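Local atomic coordinates of DyP-type peroxidase (Thermobifida cellulosilytica, PDB entry 4GS1), a protein that is a haem-containing peroxidase of the dye-decolorising (DyP) family, probably using hydrogen peroxide to oxidise dyes and other organic substrates. Residues B[380-383]-B[387-390]. Sequence-based numbering, arbitrary orientation.
Sequences PAAT and YPGQ
Ala382 and Pro388 bring the two segments together, their CA atoms 5.0 Å apart. The chain leaves strand 369-379 in an extended course through 380-383, doubles back, and enters a type II beta turn from Tyr387 to Gln390, closed by the Gln390 N to Tyr387 O hydrogen bond (3.0 Å). Gly389, the third residue of the turn, takes the positive phi (94°) that this position calls for and that glycine readily adopts.

The contact is made by van der Waals packing of aliphatic carbons on a proline ring and on peptide groups. The methyl of Ala382 rests on the Tyr387-Pro388 peptide, with Ala382 CB 3.7 Å from Pro388 N, and touches the pyrrolidine ring at CD. At the ring's other flank, Pro380 CG lies 3.9 Å from Pro388 CB, the two prolines crossing at about a right angle. Pro380 CG also lies over the face of the Pro388-Gly389 peptide, 3.5 Å from Gly389 N. Pro388 is thus touched at CB and CD by residues two apart in an extended chain.

Gln390 steadies the turn from within. With CG anti to the backbone N (chi1 -173°) and the chain extended beyond, Gln390 OE1 accepts a hydrogen bond from Tyr387 N, 3.0 Å away and in the carbonyl plane (N-H...O angle 158°). Gln390 CB sits 3.5 Å above the plane of the Tyr387 ring, over its centre.

The arrangement is a proline-glycine type II turn leading into a helix, with Gly389 as N-cap; it turns the chain that follows strand 369-379, outermost in its ferredoxin-like sheet within this chain, into the short C-terminal helix 390-393, while Tyr387 packs on helix 66-90 through Ala74, Leu77, Arg78 and Ala81.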
loop_
_atom_site.group_PDB
_atom_site.type_symbol
_atom_site.label_atom_id
_atom_site.label_comp_id
_atom_site.label_asym_id
_atom_site.label_seq_id
_atom_site.Cartn_x
_atom_site.Cartn_y
_atom_site.Cartn_z
ATOM N N PRO B 380 -10.140 14.918 20.310
ATOM C CA PRO B 380 -9.983 15.515 21.642
ATOM C C PRO B 380 -8.730 15.070 22.396
ATOM O O PRO B 380 -8.112 14.069 22.051
ATOM C CB PRO B 380 -11.253 15.066 22.386
ATOM C CG PRO B 380 -11.706 13.828 21.681
ATOM C CD PRO B 380 -11.247 13.947 20.237
ATOM N N ALA B 381 -8.361 15.839 23.419
ATOM C CA ALA B 381 -7.348 15.418 24.374
ATOM C C ALA B 381 -8.057 14.751 25.548
ATOM O O ALA B 381 -9.029 15.293 26.080
ATOM C CB ALA B 381 -6.554 16.618 24.857
ATOM N N ALA B 382 -7.578 13.583 25.958
ATOM C CA ALA B 382 -8.161 12.899 27.111
ATOM C C ALA B 382 -7.181 12.899 28.277
ATOM O O ALA B 382 -5.981 12.705 28.077
ATOM C CB ALA B 382 -8.554 11.475 26.746
ATOM N N THR B 383 -7.691 13.103 29.491
ATOM C CA THR B 383 -6.844 13.083 30.683
ATOM C C THR B 383 -6.312 11.678 30.959
ATOM O O THR B 383 -6.408 10.785 30.119
ATOM C CB THR B 383 -7.585 13.577 31.948
ATOM O OG1 THR B 383 -8.446 12.541 32.432
ATOM C CG2 THR B 383 -8.398 14.833 31.662
ATOM N N TYR B 387 -11.101 8.049 28.163
ATOM C CA TYR B 387 -10.979 7.830 26.720
ATOM C C TYR B 387 -11.355 9.102 25.954
ATOM O O TYR B 387 -12.108 9.934 26.471
ATOM C CB TYR B 387 -11.823 6.622 26.278
ATOM C CG TYR B 387 -13.318 6.723 26.504
ATOM C CD1 TYR B 387 -13.924 6.119 27.604
ATOM C CD2 TYR B 387 -14.130 7.385 25.596
ATOM C CE1 TYR B 387 -15.297 6.202 27.796
ATOM C CE2 TYR B 387 -15.496 7.471 25.777
ATOM C CZ TYR B 387 -16.075 6.880 26.878
ATOM O OH TYR B 387 -17.441 6.981 27.033
ATOM N N PRO B 388 -10.808 9.277 24.733
ATOM C CA PRO B 388 -11.131 10.487 23.967
ATOM C C PRO B 388 -12.622 10.572 23.688
ATOM O O PRO B 388 -13.194 9.619 23.159
ATOM C CB PRO B 388 -10.357 10.289 22.657
ATOM C CG PRO B 388 -9.180 9.457 23.056
ATOM C CD PRO B 388 -9.726 8.497 24.102
ATOM N N GLY B 389 -13.239 11.688 24.061
ATOM C CA GLY B 389 -14.663 11.874 23.855
ATOM C C GLY B 389 -15.503 11.491 25.067
ATOM O O GLY B 389 -16.730 11.602 25.039
ATOM N N GLN B 390 -14.859 11.033 26.135
ATOM C CA GLN B 390 -15.611 10.632 27.330
ATOM C C GLN B 390 -16.345 11.827 27.947
ATOM O O GLN B 390 -17.464 11.683 28.453
ATOM C CB GLN B 390 -14.699 9.938 28.355
ATOM C CG GLN B 390 -15.448 9.329 29.558
ATOM C CD GLN B 390 -14.589 8.388 30.393
ATOM O OE1 GLN B 390 -13.422 8.143 30.082
ATOM N NE2 GLN B 390 -15.172 7.853 31.462
#